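Long-range contact in proximal thread matrix protein 1 (Mytilus galloprovincialis, PDB 4CN9), which probably binds collagen as a zinc-containing matrix protein of the mussel byssus, through two von Willebrand factor type A domains: residues Glu243-Cys249 with Cys438-Arg444. Numbering follows the deposited sequence.
Sequences EVCVVDC and CMSCKPR
Cys245 and Cys441 form a disulfide across a non-hydrogen-bonded pair of two antiparallel strands, SG to SG 2.1 Å. Their CA atoms lie only 4.0 Å apart. Each SG is turned anti to its own carbonyl carbon, and the bridge has a chi3 of 111°. Backbone hydrogen bonds flank it: Val244 pairs with Lys442 and Val246 with Ser440, each in both directions. Beyond them Asp248 N reaches Cys438 O at 2.9 Å, and a second disulfide, Cys249 to Cys438, closes this end. Cys438 is buried there and also touches Phe287.

On the same face as the first disulfide, Glu243 lies alongside Pro443. Its chain bends at chi2 (77°), bringing OE1 to 3.2 Å from Pro443 CB and OE2 to 3.4 Å from Cys441 CB. With an alanine here, the CA-CB edge of Pro443 and CB of Cys441 are likely to lose the carboxylate that lies against them.

The other face is looser. Val244 CG2 meets Arg444 CD at 4.1 Å, and Val246 and Lys442 are exposed, although Lys442 NZ is hydrogen-bonded to Glu360 O.

The ladder is a disulfide-stapled link between the two von Willebrand factor type A domains. Strand 243-247 follows helix 234-241 and leads towards strand 253-260. Strand 439-447 follows helix 430-437 and is the middle strand of a three-stranded sheet, with strand 48-49 along its other edge.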
ATOM      1  N   GLU A 243       7.429   6.296   6.662  1.00 29.12           N
ATOM      2  CA  GLU A 243       6.274   5.604   7.212  1.00 30.92           C
ATOM      3  C   GLU A 243       6.703   4.195   7.610  1.00 33.67           C
ATOM      4  O   GLU A 243       7.130   3.414   6.774  1.00 33.91           O
ATOM      5  CB  GLU A 243       5.157   5.549   6.171  1.00 32.69           C
ATOM      6  CG  GLU A 243       3.825   5.022   6.680  1.00 41.75           C
ATOM      7  CD  GLU A 243       3.046   6.046   7.496  1.00 43.20           C
ATOM      8  OE1 GLU A 243       3.488   7.210   7.593  1.00 50.94           O
ATOM      9  OE2 GLU A 243       1.983   5.686   8.036  1.00 46.13           O
ATOM     10  N   VAL A 244       6.626   3.870   8.893  1.00 30.18           N
ATOM     11  CA  VAL A 244       7.005   2.529   9.318  1.00 32.24           C
ATOM     12  C   VAL A 244       5.759   1.706   9.594  1.00 35.54           C
ATOM     13  O   VAL A 244       4.946   2.051  10.445  1.00 32.86           O
ATOM     14  CB  VAL A 244       7.925   2.543  10.543  1.00 37.45           C
ATOM     15  CG1 VAL A 244       8.280   1.117  10.946  1.00 38.03           C
ATOM     16  CG2 VAL A 244       9.189   3.342  10.241  1.00 42.54           C
ATOM     17  N   CYS A 245       5.612   0.621   8.848  1.00 34.58           N
ATOM     18  CA  CYS A 245       4.434  -0.230   8.949  1.00 33.99           C
ATOM     19  C   CYS A 245       4.872  -1.594   9.465  1.00 31.64           C
ATOM     20  O   CYS A 245       5.738  -2.209   8.865  1.00 34.21           O
ATOM     21  CB  CYS A 245       3.770  -0.367   7.570  1.00 30.03           C
ATOM     22  SG  CYS A 245       2.822   1.094   6.992  1.00 38.97           S
ATOM     23  N   VAL A 246       4.300  -2.049  10.585  1.00 32.73           N
ATOM     24  CA  VAL A 246       4.592  -3.389  11.131  1.00 29.54           C
ATOM     25  C   VAL A 246       3.312  -4.168  11.401  1.00 30.30           C
ATOM     26  O   VAL A 246       2.233  -3.583  11.485  1.00 29.09           O
ATOM     27  CB  VAL A 246       5.357  -3.327  12.469  1.00 28.66           C
ATOM     28  CG1 VAL A 246       6.621  -2.499  12.329  1.00 37.88           C
ATOM     29  CG2 VAL A 246       4.462  -2.771  13.577  1.00 32.94           C
ATOM     30  N   VAL A 247       3.426  -5.488  11.541  1.00 27.01           N
ATOM     31  CA  VAL A 247       2.282  -6.294  11.954  1.00 23.31           C
ATOM     32  C   VAL A 247       2.198  -6.311  13.485  1.00 25.17           C
ATOM     33  O   VAL A 247       3.079  -6.843  14.159  1.00 24.97           O
ATOM     34  CB  VAL A 247       2.369  -7.738  11.436  1.00 26.70           C
ATOM     35  CG1 VAL A 247       1.233  -8.589  12.036  1.00 32.33           C
ATOM     36  CG2 VAL A 247       2.317  -7.770   9.933  1.00 30.81           C
ATOM     37  N   ASP A 248       1.146  -5.721  14.038  1.00 24.18           N
ATOM     38  CA  ASP A 248       1.006  -5.636  15.499  1.00 28.55           C
ATOM     39  C   ASP A 248      -0.445  -5.773  15.959  1.00 26.91           C
ATOM     40  O   ASP A 248      -1.195  -4.790  15.994  1.00 24.00           O
ATOM     41  CB  ASP A 248       1.584  -4.316  16.007  1.00 26.98           C
ATOM     42  CG  ASP A 248       1.585  -4.218  17.542  1.00 36.07           C
ATOM     43  OD1 ASP A 248       1.292  -5.226  18.216  1.00 31.47           O
ATOM     44  OD2 ASP A 248       1.889  -3.130  18.070  1.00 39.91           O
ATOM     45  N   CYS A 249      -0.825  -6.998  16.320  1.00 22.80           N
ATOM     46  CA  CYS A 249      -2.170  -7.292  16.802  1.00 22.17           C
ATOM     47  C   CYS A 249      -2.432  -6.803  18.223  1.00 27.89           C
ATOM     48  O   CYS A 249      -3.508  -7.056  18.789  1.00 24.42           O
ATOM     49  CB  CYS A 249      -2.438  -8.795  16.735  1.00 27.10           C
ATOM     50  SG  CYS A 249      -2.424  -9.483  15.066  1.00 37.92           S
ATOM     51  N   CYS A 438      -4.103  -6.470  11.259  1.00 19.81           N
ATOM     52  CA  CYS A 438      -3.192  -6.109  12.344  1.00 18.64           C
ATOM     53  C   CYS A 438      -2.110  -5.107  11.952  1.00 23.28           C
ATOM     54  O   CYS A 438      -1.275  -4.746  12.778  1.00 21.88           O
ATOM     55  CB  CYS A 438      -2.523  -7.381  12.911  1.00 22.90           C
ATOM     56  SG  CYS A 438      -3.684  -8.376  13.892  1.00 28.14           S
ATOM     57  N   MET A 439      -2.090  -4.678  10.690  1.00 20.35           N
ATOM     58  CA  MET A 439      -1.023  -3.792  10.247  1.00 22.22           C
ATOM     59  C   MET A 439      -1.168  -2.437  10.919  1.00 24.99           C
ATOM     60  O   MET A 439      -2.269  -1.900  11.039  1.00 26.83           O
ATOM     61  CB  MET A 439      -1.028  -3.631   8.731  1.00 27.10           C
ATOM     62  CG  MET A 439       0.259  -3.033   8.165  1.00 33.92           C
ATOM     63  SD  MET A 439       0.189  -2.921   6.358  1.00 46.44           S
ATOM     64  CE  MET A 439      -1.217  -1.828   6.227  1.00 24.17           C
ATOM     65  N   SER A 440      -0.037  -1.898  11.360  1.00 26.03           N
ATOM     66  CA  SER A 440       0.004  -0.654  12.112  1.00 28.27           C
ATOM     67  C   SER A 440       1.090   0.230  11.509  1.00 34.08           C
ATOM     68  O   SER A 440       2.278  -0.122  11.530  1.00 27.45           O
ATOM     69  CB  SER A 440       0.312  -0.946  13.586  1.00 27.23           C
ATOM     70  OG  SER A 440       0.374   0.258  14.324  1.00 38.98           O
ATOM     71  N   CYS A 441       0.674   1.366  10.955  1.00 33.84           N
ATOM     72  CA  CYS A 441       1.574   2.261  10.240  1.00 35.07           C
ATOM     73  C   CYS A 441       1.775   3.564  11.005  1.00 42.25           C
ATOM     74  O   CYS A 441       0.807   4.232  11.373  1.00 39.45           O
ATOM     75  CB  CYS A 441       1.002   2.581   8.862  1.00 39.33           C
ATOM     76  SG  CYS A 441       0.897   1.174   7.771  1.00 35.99           S
ATOM     77  N   LYS A 442       3.033   3.927  11.225  1.00 37.57           N
ATOM     78  CA  LYS A 442       3.375   5.122  11.984  1.00 40.64           C
ATOM     79  C   LYS A 442       4.263   6.054  11.147  1.00 37.61           C
ATOM     80  O   LYS A 442       5.314   5.633  10.657  1.00 32.33           O
ATOM     81  CB  LYS A 442       4.096   4.718  13.277  1.00 40.23           C
ATOM     82  CG  LYS A 442       3.160   4.216  14.379  1.00 51.84           C
ATOM     83  CD  LYS A 442       2.474   5.385  15.085  1.00 65.26           C
ATOM     84  CE  LYS A 442       1.104   5.015  15.655  1.00 68.72           C
ATOM     85  NZ  LYS A 442       0.359   6.219  16.155  1.00 64.72           N
ATOM     86  N   PRO A 443       3.840   7.320  10.972  1.00 37.50           N
ATOM     87  CA  PRO A 443       4.663   8.315  10.268  1.00 38.21           C
ATOM     88  C   PRO A 443       5.787   8.850  11.153  1.00 33.47           C
ATOM     89  O   PRO A 443       5.522   9.236  12.283  1.00 36.37           O
ATOM     90  CB  PRO A 443       3.662   9.428   9.941  1.00 39.41           C
ATOM     91  CG  PRO A 443       2.636   9.330  10.998  1.00 42.74           C
ATOM     92  CD  PRO A 443       2.526   7.868  11.352  1.00 41.95           C
ATOM     93  N   ARG A 444       7.019   8.877  10.646  1.00 32.77           N
ATOM     94  CA  ARG A 444       8.168   9.258  11.464  1.00 27.41           C
ATOM     95  C   ARG A 444       8.954  10.453  10.912  1.00 29.28           C
ATOM     96  O   ARG A 444       9.947  10.874  11.510  1.00 28.80           O
ATOM     97  CB  ARG A 444       9.097   8.060  11.647  1.00 32.23           C
ATOM     98  CG  ARG A 444       8.545   6.985  12.589  1.00 40.29           C
ATOM     99  CD  ARG A 444       9.639   6.086  13.186  1.00 56.30           C
ATOM    100  NE  ARG A 444      10.830   6.822  13.628  1.00 69.26           N
ATOM    101  CZ  ARG A 444      11.760   6.340  14.451  1.00 76.50           C
ATOM    102  NH1 ARG A 444      11.652   5.117  14.959  1.00 83.81           N
ATOM    103  NH2 ARG A 444      12.802   7.094  14.775  1.00 71.96           N
TER